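Local coordinates for Lin1840 protein (Listeria innocua serovar 6a, PDB 4ZOB) that probably hydrolyses terminal, non-reducing beta-D-glucosyl residues, releasing beta-D-glucose, as a beta-glucosidase of glycosyl hydrolase family 3, at residues Arg149-Thr154 with Gly407-Tyr412; Ala90-Gly95 with His132-Pro137; Met138-Arg143 with Val190-Ala195; Gly202-Thr207 with Gly471-Ser476. The protein carries 1 engineered substitution. All coordinates share one frame; numbering follows the deposited sequence.

Interaction 1. Residues Arg149-Thr154 with Gly407-Tyr412; sequences RVMEST and GGWNVY. With LGC (D-glucono-1,5-lactone), chain C.
Glu152 OE2 is gripped from two sides of the contact: Trp409 NE1 reaches it at 2.8 Å from across the interface, a weak bond bent to 116° at the hydrogen, and Arg149 NE, from its own segment, at 2.7 Å. The carboxylate plane stands 55° from the indole plane, with OE2 at the ring edge, near its plane. The other oxygen of Glu152, OE1, takes Arg149 NH2 at 2.6 Å through the syn lone pair, nearly in the guanidinium plane, so NE and NH2 hold the carboxylate side-on in a two-bonded salt bridge. That grip fixes the rotation of the guanidinium and turns its remaining N-H groups to the bound D-glucono-1,5-lactone: NH1 donates to O2 at 3.2 Å and NH2 to O3 at 3.1 Å. Arg149 and Glu152 belong to the loop after strand 133-134 of the TIM-barrel domain, whereas Trp409 comes from the loop after strand 393-397 of the C-terminal domain; the sugar pocket is therefore built where two domains meet. Trp409 contributes the far end of its indole, CH2 standing 3.7 Å from the lactone C4, while NH2 of Arg149 lies obliquely against NE1. On the pyrrole side Met151 makes a Met-aromatic contact, its SD at the ring edge, 5.1 Å from the centroid of the five-membered ring. With CG wedged between the backbone N and the carbonyl carbon (chi1 67°), the methionine chain folds against Gly408, whose O is 3.5 Å from Met151 CE and also accepts a bond from His94 NE2.

Interaction 2. Residues Ala90-Gly95 with His132-Pro137; sequences ADVIHG and HVTFSP. With LGC (D-glucono-1,5-lactone), chain C.
Phe135 sets its CB and the edge of its ring beside the carboxylate of Asp91: OD1 lies near the ring plane, 3.4 Å from Phe135 CB. The same OD1 accepts a hydrogen bond from O4 of the bound D-glucono-1,5-lactone at 2.7 Å, while the aromatic ring comes obliquely up to that hydroxyl. The backbones run side by side here. Ala90 and Thr134 form a parallel bridge between neighbouring strands of the TIM barrel, closed by Phe135 N to Ala90 O at 2.8 Å and by a weaker Ala90 N to Val133 O bond. Beyond the bridge, side chains make the contact. Thr134 carries OG1 anti to its own N (chi1 179°), which lays the hydroxyl against Val92 CB, the two side chains crossing at about a right angle, and lets OG1 donate to Val92 O at 2.6 Å, off the carbonyl plane by 27°. Ile93 CD1 comes to within 4.0 Å of Ser136 CB. Farther on, one water links the loops, donating to Ile93 O at 2.7 Å and bonded to Ser136 OG, which also pairs with Tyr172 of helix 158-173. Val92 O and Ile93 O thus find partners in Thr134 OG1 and a water within a buried contact, which leaves Asp91 OD1 as acceptor for the lactone O4, with Lys191 NZ only a long, weak ion pair.

Interaction 3. Residues Met138-Arg143 with Val190-Ala195; sequences MLDLVR and VKHFAA. With LGC (D-glucono-1,5-lactone), chain C.
His192 starts with CB beside Asp140, 3.8 Å from OD1, and from there its ring runs between that carboxylate and the bound D-glucono-1,5-lactone. ND1 donates to Asp140 OD2 at 2.7 Å, in the ring plane and on the syn lone pair. CE1, next along the rim, meets Met138 CG at 3.7 Å. At the tip NE2 is joined to the lactone O3 at 2.9 Å in an almost straight bond (173°) whose direction either partner could set. Asp140 also takes the backbone N of His192 on OD1 at 2.6 Å, an oxygen shared with Tyr223 OH of helix 221-228. Next to it Leu139 N binds Lys191 O, the carbonyl of the cis peptide that joins Lys191 to His192, bridging the loop to barrel strand 187-193. Lys191, extended beyond CG, runs past Met138 CB and brings NZ to the lactone O3 at 2.8 Å, with a weak bond to the lactone O4; NZ is also hydrogen-bonded to Phe135 O. With both oxygens of Asp140 occupied by His192, the second-shell carboxylate holds the imidazole from turning and probably polarises it, while O3 of the sugar is met by two nitrogens from consecutive residues.

Interaction 4. Residues Gly202-Thr207 with Gly471-Ser476; sequences GLEYNT and GGEAGS. With LGC (D-glucono-1,5-lactone), chain C.
Tyr205 and Glu473 meet at about a right angle: the phenol ring and the carboxylate stand 79° apart, with OE2 near the ring plane at its edge. Tyr205 OH donates to Glu473 OE2 at 2.5 Å, reaching it on the anti side. Glu473 is fully stretched, CG anti to its N (chi1 180°) and the chain straight beyond, which carries the acid to the lactone; its OE1 is 3.2 Å from C1 of D-glucono-1,5-lactone. Glu204 covers one face of the same ring: it bends at chi2 (58°) and sets CG over the centre, 3.2 Å from the plane. This bend turns OE1 to Ala474 N, bonded at 3.0 Å on the anti side, and OE2 to Tyr205 N, although Trp147 NE1 is the stronger partner of OE2. Ala474 CB fills the corner between Glu204 CG and the phenol oxygen. Ser476 donates through OG to Gly202 O at 2.6 Å, in the carbonyl plane on a lone pair; a water donates to both Ser476 OG and Glu204 OE1. Each segment is shaped by a type II turn, Leu203-Asn206 and Gly472-Gly475. Arg572 of the second subunit also bonds Tyr205 OH, and Ser585 of that subunit binds Glu204 O. The contact joins the loop between strand 187-193 and helix 212-219 of the TIM barrel to the loop between strand 459-465 and helix 484-494 of the C-terminal domain.

How the interactions relate
From the N terminus, interaction 2 comes first, closing a 36-residue excursion with helices 103-109 and 112-128 between two adjacent barrel strands. Interaction 3 opens at 138 and closes on strand 187-193, the neighbour of strand 133-134, across 46 intervening residues. Inside it interaction 1 begins at 149 and does not close until 407, so the two cross; interaction 4 opens at 202, within interaction 1, and closes past it at 471, crossing it too. None nests wholly inside another. Interactions 2 and 3 remain within the barrel domain, while 1 and 4 tie its loops to the C-terminal domain. All four touch the same bound lactone.

Interaction 1. Residues Arg149-Thr154 with Gly407-Tyr412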
# COMPACT_ATOMS: atom_id res chain seq x y z
N ARG A 149 6.13 -10.49 -10.28
CA ARG A 149 5.46 -10.50 -11.58
C ARG A 149 5.44 -9.17 -12.32
O ARG A 149 4.81 -9.07 -13.37
CB ARG A 149 4.03 -10.98 -11.39
CG ARG A 149 3.96 -12.19 -10.45
CD ARG A 149 2.73 -13.02 -10.67
NE ARG A 149 2.65 -13.49 -12.05
CZ ARG A 149 1.92 -14.51 -12.50
NH1 ARG A 149 1.18 -15.24 -11.68
NH2 ARG A 149 1.92 -14.79 -13.81
N VAL A 150 6.13 -8.15 -11.78
CA VAL A 150 6.27 -6.88 -12.49
C VAL A 150 6.98 -7.10 -13.82
O VAL A 150 6.74 -6.36 -14.79
CB VAL A 150 6.95 -5.76 -11.67
CG1 VAL A 150 6.07 -5.34 -10.52
CG2 VAL A 150 8.34 -6.11 -11.15
N MET A 151 7.76 -8.18 -13.88
CA MET A 151 8.43 -8.63 -15.11
C MET A 151 7.50 -8.86 -16.30
O MET A 151 7.90 -8.61 -17.45
CB MET A 151 9.35 -9.85 -14.87
CG MET A 151 8.69 -11.17 -14.49
SD MET A 151 9.18 -12.64 -15.44
CE MET A 151 8.68 -12.04 -17.07
N GLU A 152 6.28 -9.27 -16.02
CA GLU A 152 5.31 -9.65 -17.06
C GLU A 152 4.45 -8.50 -17.54
O GLU A 152 3.77 -8.66 -18.56
CB GLU A 152 4.37 -10.76 -16.59
CG GLU A 152 5.05 -11.93 -15.92
CD GLU A 152 4.13 -12.77 -15.06
OE1 GLU A 152 3.03 -13.24 -15.52
OE2 GLU A 152 4.55 -13.01 -13.90
N SER A 153 4.46 -7.38 -16.81
CA SER A 153 3.71 -6.15 -17.13
C SER A 153 4.56 -5.17 -17.89
O SER A 153 5.78 -5.19 -17.77
CB SER A 153 3.26 -5.47 -15.84
OG SER A 153 2.58 -4.22 -16.02
N THR A 154 3.96 -4.28 -18.65
CA THR A 154 4.75 -3.25 -19.26
C THR A 154 4.85 -1.98 -18.40
O THR A 154 5.39 -0.98 -18.85
CB THR A 154 4.23 -2.89 -20.66
OG1 THR A 154 2.83 -2.62 -20.60
CG2 THR A 154 4.52 -4.07 -21.67
N GLY A 407 15.53 -14.39 -18.87
CA GLY A 407 14.48 -13.88 -18.02
C GLY A 407 13.51 -14.94 -17.52
O GLY A 407 13.59 -16.09 -17.93
N GLY A 408 12.60 -14.52 -16.64
CA GLY A 408 11.55 -15.40 -16.12
C GLY A 408 10.38 -15.62 -17.08
O GLY A 408 10.28 -14.99 -18.12
N TRP A 409 9.48 -16.52 -16.72
CA TRP A 409 8.41 -16.94 -17.65
C TRP A 409 8.96 -17.27 -19.05
O TRP A 409 8.40 -16.89 -20.10
CB TRP A 409 7.28 -15.90 -17.71
CG TRP A 409 6.32 -16.04 -16.57
CD1 TRP A 409 6.16 -15.18 -15.52
CD2 TRP A 409 5.42 -17.12 -16.36
NE1 TRP A 409 5.21 -15.67 -14.65
CE2 TRP A 409 4.73 -16.86 -15.15
CE3 TRP A 409 5.14 -18.30 -17.06
CZ2 TRP A 409 3.76 -17.72 -14.65
CZ3 TRP A 409 4.17 -19.15 -16.56
CH2 TRP A 409 3.50 -18.87 -15.37
N ASN A 410 10.11 -17.94 -19.05
CA ASN A 410 10.66 -18.49 -20.28
C ASN A 410 10.46 -19.98 -20.25
O ASN A 410 11.33 -20.69 -19.81
CB ASN A 410 12.14 -18.22 -20.41
CG ASN A 410 12.74 -18.98 -21.58
OD1 ASN A 410 12.05 -19.21 -22.58
ND2 ASN A 410 13.99 -19.41 -21.44
N VAL A 411 9.31 -20.45 -20.69
CA VAL A 411 8.96 -21.86 -20.51
C VAL A 411 9.58 -22.73 -21.59
O VAL A 411 9.74 -23.92 -21.38
CB VAL A 411 7.41 -22.06 -20.52
CG1 VAL A 411 7.01 -23.52 -20.36
CG2 VAL A 411 6.76 -21.27 -19.40
N TYR A 412 9.89 -22.16 -22.75
CA TYR A 412 10.34 -22.97 -23.90
C TYR A 412 11.73 -22.62 -24.41
O TYR A 412 12.34 -23.42 -25.11
CB TYR A 412 9.32 -22.89 -25.05
CG TYR A 412 7.99 -23.51 -24.66
CD1 TYR A 412 7.79 -24.87 -24.75
CD2 TYR A 412 6.96 -22.73 -24.13
CE1 TYR A 412 6.60 -25.44 -24.36
CE2 TYR A 412 5.77 -23.30 -23.73
CZ TYR A 412 5.59 -24.66 -23.87
OH TYR A 412 4.41 -25.26 -23.49
C1 LGC C . -0.17 -19.57 -13.22
C2 LGC C . -0.06 -18.13 -13.63
O5 LGC C . -0.18 -20.61 -14.23
O1 LGC C . -0.23 -19.90 -12.04
O2 LGC C . -0.90 -17.39 -12.77
C3 LGC C . -0.57 -17.81 -15.03
O3 LGC C . -0.16 -16.47 -15.41
C4 LGC C . -0.14 -18.96 -15.98
O4 LGC C . -0.61 -18.73 -17.31
C5 LGC C . -0.73 -20.26 -15.48
C6 LGC C . -0.47 -21.44 -16.43
O6 LGC C . 0.86 -21.40 -16.95

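Interaction 2. Residues Ala90-Gly95 with His132-Pro137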
# COMPACT_ATOMS: atom_id res chain seq x y z
N ALA A 90 -0.78 -22.54 -23.92
CA ALA A 90 0.59 -22.42 -23.46
C ALA A 90 0.91 -21.00 -23.06
O ALA A 90 0.22 -20.04 -23.47
CB ALA A 90 1.55 -22.80 -24.56
N ASP A 91 1.99 -20.90 -22.29
CA ASP A 91 2.56 -19.65 -21.81
C ASP A 91 3.63 -19.20 -22.76
O ASP A 91 4.81 -19.44 -22.52
CB ASP A 91 3.17 -19.86 -20.42
CG ASP A 91 2.14 -20.07 -19.36
OD1 ASP A 91 1.30 -19.17 -19.12
OD2 ASP A 91 2.16 -21.15 -18.76
N VAL A 92 3.25 -18.56 -23.85
CA VAL A 92 4.22 -17.91 -24.72
C VAL A 92 4.15 -16.43 -24.32
O VAL A 92 3.23 -15.71 -24.71
CB VAL A 92 3.91 -18.18 -26.21
CG1 VAL A 92 5.09 -17.80 -27.09
CG2 VAL A 92 3.59 -19.65 -26.44
N ILE A 93 5.11 -16.00 -23.50
CA ILE A 93 5.01 -14.71 -22.74
C ILE A 93 5.85 -13.60 -23.33
O ILE A 93 5.40 -12.46 -23.48
CB ILE A 93 5.41 -14.90 -21.26
CG1 ILE A 93 4.56 -15.96 -20.58
CG2 ILE A 93 5.33 -13.58 -20.51
CD1 ILE A 93 3.07 -15.80 -20.79
N HIS A 94 7.09 -13.93 -23.63
CA HIS A 94 7.94 -13.06 -24.42
C HIS A 94 8.82 -13.88 -25.38
O HIS A 94 10.04 -13.73 -25.43
CB HIS A 94 8.76 -12.18 -23.50
CG HIS A 94 9.56 -12.93 -22.48
ND1 HIS A 94 10.93 -12.87 -22.42
CD2 HIS A 94 9.17 -13.74 -21.46
CE1 HIS A 94 11.36 -13.61 -21.41
NE2 HIS A 94 10.31 -14.14 -20.81
N GLY A 95 8.17 -14.74 -26.15
CA GLY A 95 8.90 -15.62 -27.04
C GLY A 95 8.67 -17.08 -26.70
O GLY A 95 8.28 -17.46 -25.57
N HIS A 132 -2.21 -23.54 -29.93
CA HIS A 132 -3.31 -22.75 -30.45
C HIS A 132 -3.51 -21.42 -29.74
O HIS A 132 -3.95 -20.44 -30.36
CB HIS A 132 -4.61 -23.52 -30.34
CG HIS A 132 -4.55 -24.86 -30.98
ND1 HIS A 132 -5.35 -25.91 -30.59
CD2 HIS A 132 -3.78 -25.32 -31.99
CE1 HIS A 132 -5.08 -26.97 -31.32
NE2 HIS A 132 -4.12 -26.64 -32.17
N VAL A 133 -3.25 -21.41 -28.43
CA VAL A 133 -3.55 -20.24 -27.56
C VAL A 133 -2.36 -19.94 -26.67
O VAL A 133 -1.82 -20.83 -26.04
CB VAL A 133 -4.74 -20.50 -26.63
CG1 VAL A 133 -5.19 -19.22 -25.96
CG2 VAL A 133 -5.90 -21.09 -27.40
N THR A 134 -1.97 -18.67 -26.63
CA THR A 134 -1.01 -18.17 -25.63
C THR A 134 -1.69 -17.44 -24.47
O THR A 134 -2.65 -16.71 -24.65
CB THR A 134 0.08 -17.23 -26.19
OG1 THR A 134 0.94 -16.80 -25.12
CG2 THR A 134 -0.53 -16.00 -26.85
N PHE A 135 -1.15 -17.64 -23.29
CA PHE A 135 -1.54 -16.93 -22.08
C PHE A 135 -0.75 -15.59 -21.87
O PHE A 135 0.06 -15.45 -20.93
CB PHE A 135 -1.32 -17.88 -20.89
CG PHE A 135 -2.23 -19.09 -20.87
CD1 PHE A 135 -3.59 -18.99 -21.15
CD2 PHE A 135 -1.73 -20.34 -20.46
CE1 PHE A 135 -4.42 -20.11 -21.06
CE2 PHE A 135 -2.56 -21.46 -20.36
CZ PHE A 135 -3.90 -21.34 -20.68
N SER A 136 -1.03 -14.64 -22.76
CA SER A 136 -0.36 -13.32 -22.89
C SER A 136 -1.22 -12.46 -23.84
O SER A 136 -1.82 -13.00 -24.76
CB SER A 136 1.04 -13.55 -23.47
OG SER A 136 1.61 -12.45 -24.12
N PRO A 137 -1.29 -11.12 -23.64
CA PRO A 137 -0.53 -10.22 -22.77
C PRO A 137 -0.97 -10.23 -21.31
O PRO A 137 -2.15 -10.43 -21.01
CB PRO A 137 -0.83 -8.82 -23.35
CG PRO A 137 -2.20 -8.94 -23.92
CD PRO A 137 -2.32 -10.38 -24.42
C1 LGC C . -0.17 -19.57 -13.22
C2 LGC C . -0.06 -18.13 -13.63
O5 LGC C . -0.18 -20.61 -14.23
O1 LGC C . -0.23 -19.90 -12.04
O2 LGC C . -0.90 -17.39 -12.77
C3 LGC C . -0.57 -17.81 -15.03
O3 LGC C . -0.16 -16.47 -15.41
C4 LGC C . -0.14 -18.96 -15.98
O4 LGC C . -0.61 -18.73 -17.31
C5 LGC C . -0.73 -20.26 -15.48
C6 LGC C . -0.47 -21.44 -16.43
O6 LGC C . 0.86 -21.40 -16.95
O HOH W 1 3.29 -11.33 -22.27

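Interaction 3. Residues Met138-Arg143 with Val190-Ala195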
# COMPACT_ATOMS: atom_id res chain seq x y z
N MET A 138 -0.01 -9.97 -20.44
CA MET A 138 -0.25 -9.81 -19.03
C MET A 138 -0.41 -8.29 -18.89
O MET A 138 0.53 -7.52 -19.18
CB MET A 138 0.92 -10.39 -18.23
CG MET A 138 0.76 -10.31 -16.71
SD MET A 138 1.05 -8.65 -16.05
CE MET A 138 1.45 -9.08 -14.36
N LEU A 139 -1.62 -7.86 -18.51
CA LEU A 139 -2.00 -6.46 -18.53
C LEU A 139 -2.30 -5.83 -17.17
O LEU A 139 -3.00 -4.82 -17.08
CB LEU A 139 -3.16 -6.26 -19.49
CG LEU A 139 -2.71 -6.45 -20.93
CD1 LEU A 139 -3.92 -6.24 -21.80
CD2 LEU A 139 -1.61 -5.52 -21.37
N ASP A 140 -1.69 -6.38 -16.13
CA ASP A 140 -1.82 -5.87 -14.78
C ASP A 140 -0.91 -4.65 -14.55
O ASP A 140 0.31 -4.73 -14.67
CB ASP A 140 -1.56 -6.96 -13.73
CG ASP A 140 -2.19 -8.31 -14.09
OD1 ASP A 140 -3.33 -8.39 -14.61
OD2 ASP A 140 -1.51 -9.33 -13.80
N LEU A 141 -1.55 -3.53 -14.23
CA LEU A 141 -0.86 -2.33 -13.79
C LEU A 141 -0.05 -2.60 -12.52
O LEU A 141 -0.55 -3.21 -11.56
CB LEU A 141 -1.87 -1.25 -13.47
CG LEU A 141 -1.26 0.14 -13.34
CD1 LEU A 141 -1.12 0.75 -14.71
CD2 LEU A 141 -2.15 0.99 -12.46
N VAL A 142 1.20 -2.14 -12.53
CA VAL A 142 2.13 -2.44 -11.45
C VAL A 142 2.70 -1.14 -10.91
O VAL A 142 3.20 -0.32 -11.68
CB VAL A 142 3.20 -3.49 -11.86
CG1 VAL A 142 2.57 -4.86 -12.05
CG2 VAL A 142 3.93 -3.11 -13.11
N ARG A 143 2.53 -0.93 -9.58
CA ARG A 143 3.14 0.16 -8.86
C ARG A 143 4.09 -0.27 -7.79
O ARG A 143 4.55 0.57 -7.06
CB ARG A 143 2.06 0.98 -8.17
CG ARG A 143 1.43 1.98 -9.10
CD ARG A 143 0.15 2.45 -8.54
NE ARG A 143 -0.58 3.25 -9.50
CZ ARG A 143 -1.70 3.92 -9.22
NH1 ARG A 143 -2.22 3.87 -8.03
NH2 ARG A 143 -2.31 4.62 -10.14
N VAL A 190 -5.97 -12.48 -22.56
CA VAL A 190 -5.61 -11.38 -21.65
C VAL A 190 -5.61 -11.84 -20.20
O VAL A 190 -6.53 -12.55 -19.78
CB VAL A 190 -6.62 -10.25 -21.81
CG1 VAL A 190 -6.74 -9.39 -20.55
CG2 VAL A 190 -6.26 -9.45 -23.03
N LYS A 191 -4.61 -11.43 -19.42
CA LYS A 191 -4.62 -11.73 -17.97
C LYS A 191 -4.04 -10.59 -17.16
O LYS A 191 -3.39 -9.75 -17.75
CB LYS A 191 -3.84 -13.01 -17.68
CG LYS A 191 -2.39 -13.01 -18.14
CD LYS A 191 -1.77 -14.41 -18.10
CE LYS A 191 -0.26 -14.36 -18.04
NZ LYS A 191 0.26 -15.74 -18.06
N HIS A 192 -4.24 -10.54 -15.84
CA HIS A 192 -5.12 -11.40 -15.05
C HIS A 192 -6.30 -10.53 -14.58
O HIS A 192 -6.08 -9.52 -13.88
CB HIS A 192 -4.39 -11.95 -13.82
CG HIS A 192 -3.10 -12.63 -14.14
ND1 HIS A 192 -1.94 -11.93 -14.37
CD2 HIS A 192 -2.81 -13.93 -14.32
CE1 HIS A 192 -0.98 -12.79 -14.67
NE2 HIS A 192 -1.48 -14.01 -14.65
N PHE A 193 -7.52 -10.93 -14.96
CA PHE A 193 -8.72 -10.12 -14.70
C PHE A 193 -9.20 -10.36 -13.27
O PHE A 193 -9.65 -11.48 -13.00
CB PHE A 193 -9.83 -10.48 -15.71
CG PHE A 193 -10.78 -9.37 -15.98
CD1 PHE A 193 -10.41 -8.31 -16.76
CD2 PHE A 193 -12.05 -9.38 -15.44
CE1 PHE A 193 -11.29 -7.26 -17.01
CE2 PHE A 193 -12.93 -8.34 -15.66
CZ PHE A 193 -12.55 -7.28 -16.45
N ALA A 194 -9.06 -9.40 -12.33
CA ALA A 194 -8.45 -8.08 -12.56
C ALA A 194 -7.65 -7.55 -11.36
O ALA A 194 -7.82 -8.01 -10.23
CB ALA A 194 -9.51 -7.06 -12.94
N ALA A 195 -6.77 -6.60 -11.64
CA ALA A 195 -6.10 -5.77 -10.60
C ALA A 195 -5.08 -6.56 -9.74
O ALA A 195 -4.73 -6.15 -8.61
CB ALA A 195 -7.13 -5.08 -9.71
C1 LGC C . -0.17 -19.57 -13.22
C2 LGC C . -0.06 -18.13 -13.63
O5 LGC C . -0.18 -20.61 -14.23
O1 LGC C . -0.23 -19.90 -12.04
O2 LGC C . -0.90 -17.39 -12.77
C3 LGC C . -0.57 -17.81 -15.03
O3 LGC C . -0.16 -16.47 -15.41
C4 LGC C . -0.14 -18.96 -15.98
O4 LGC C . -0.61 -18.73 -17.31
C5 LGC C . -0.73 -20.26 -15.48
C6 LGC C . -0.47 -21.44 -16.43
O6 LGC C . 0.86 -21.40 -16.95

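Interaction 4. Residues Gly202-Thr207 with Gly471-Ser476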
# COMPACT_ATOMS: atom_id res chain seq x y z
N GLY A 202 3.43 -6.04 -2.06
CA GLY A 202 4.01 -6.85 -3.15
C GLY A 202 4.14 -8.34 -2.85
O GLY A 202 4.99 -9.02 -3.43
N LEU A 203 3.29 -8.86 -1.96
CA LEU A 203 3.36 -10.27 -1.52
C LEU A 203 2.54 -11.20 -2.44
O LEU A 203 1.36 -10.99 -2.71
CB LEU A 203 2.92 -10.38 -0.05
CG LEU A 203 2.78 -11.73 0.63
CD1 LEU A 203 4.08 -12.54 0.57
CD2 LEU A 203 2.34 -11.58 2.09
N GLU A 204 3.16 -12.25 -2.94
CA GLU A 204 2.45 -13.03 -3.95
C GLU A 204 1.06 -13.50 -3.50
O GLU A 204 0.86 -14.02 -2.36
CB GLU A 204 3.27 -14.22 -4.46
CG GLU A 204 2.67 -14.77 -5.76
CD GLU A 204 2.60 -13.72 -6.85
OE1 GLU A 204 3.64 -13.45 -7.45
OE2 GLU A 204 1.52 -13.16 -7.12
N TYR A 205 0.12 -13.29 -4.41
CA TYR A 205 -1.29 -13.66 -4.25
C TYR A 205 -2.02 -12.81 -3.21
O TYR A 205 -3.20 -13.03 -2.93
CB TYR A 205 -1.44 -15.14 -3.89
CG TYR A 205 -0.56 -16.09 -4.72
CD1 TYR A 205 -0.72 -16.20 -6.08
CD2 TYR A 205 0.43 -16.86 -4.11
CE1 TYR A 205 0.09 -17.04 -6.81
CE2 TYR A 205 1.24 -17.70 -4.83
CZ TYR A 205 1.06 -17.80 -6.19
OH TYR A 205 1.85 -18.67 -6.94
N ASN A 206 -1.34 -11.82 -2.65
CA ASN A 206 -1.92 -11.14 -1.50
C ASN A 206 -3.16 -10.31 -1.86
O ASN A 206 -3.46 -10.08 -3.03
CB ASN A 206 -0.88 -10.27 -0.77
CG ASN A 206 -1.19 -10.14 0.71
OD1 ASN A 206 -2.04 -10.84 1.21
ND2 ASN A 206 -0.48 -9.26 1.41
N THR A 207 -3.87 -9.89 -0.82
CA THR A 207 -5.07 -9.07 -0.91
C THR A 207 -4.90 -7.88 -1.80
O THR A 207 -3.87 -7.23 -1.79
CB THR A 207 -5.43 -8.53 0.46
OG1 THR A 207 -5.59 -9.63 1.38
CG2 THR A 207 -6.70 -7.63 0.36
N GLY A 471 12.46 -13.50 -9.24
CA GLY A 471 11.24 -12.85 -9.68
C GLY A 471 10.34 -13.81 -10.42
O GLY A 471 10.47 -15.03 -10.27
N GLY A 472 9.45 -13.28 -11.25
CA GLY A 472 8.36 -14.05 -11.78
C GLY A 472 7.37 -14.46 -10.69
O GLY A 472 7.29 -13.81 -9.66
N GLU A 473 6.61 -15.54 -10.92
CA GLU A 473 5.50 -15.86 -10.06
C GLU A 473 6.04 -16.35 -8.71
O GLU A 473 6.96 -17.16 -8.68
CB GLU A 473 4.54 -16.89 -10.68
CG GLU A 473 3.37 -17.22 -9.73
CD GLU A 473 2.33 -18.20 -10.26
OE1 GLU A 473 2.33 -18.52 -11.45
OE2 GLU A 473 1.49 -18.65 -9.45
N ALA A 474 5.48 -15.83 -7.61
CA ALA A 474 5.87 -16.25 -6.26
C ALA A 474 7.36 -16.01 -5.94
O ALA A 474 7.97 -16.69 -5.06
CB ALA A 474 5.48 -17.70 -6.02
N GLY A 475 7.92 -15.04 -6.67
CA GLY A 475 9.21 -14.45 -6.38
C GLY A 475 9.09 -13.03 -5.85
O GLY A 475 9.64 -12.09 -6.43
N SER A 476 8.38 -12.89 -4.72
CA SER A 476 8.28 -11.61 -4.04
C SER A 476 9.54 -11.34 -3.23
O SER A 476 10.06 -12.25 -2.55
CB SER A 476 7.05 -11.57 -3.12
OG SER A 476 5.83 -11.44 -3.86
C1 LGC C . -0.17 -19.57 -13.22
C2 LGC C . -0.06 -18.13 -13.63
O5 LGC C . -0.18 -20.61 -14.23
O1 LGC C . -0.23 -19.90 -12.04
O2 LGC C . -0.90 -17.39 -12.77
C3 LGC C . -0.57 -17.81 -15.03
O3 LGC C . -0.16 -16.47 -15.41
C4 LGC C . -0.14 -18.96 -15.98
O4 LGC C . -0.61 -18.73 -17.31
C5 LGC C . -0.73 -20.26 -15.48
C6 LGC C . -0.47 -21.44 -16.43
O6 LGC C . 0.86 -21.40 -16.95
O HOH W 2 5.94 -12.69 -6.60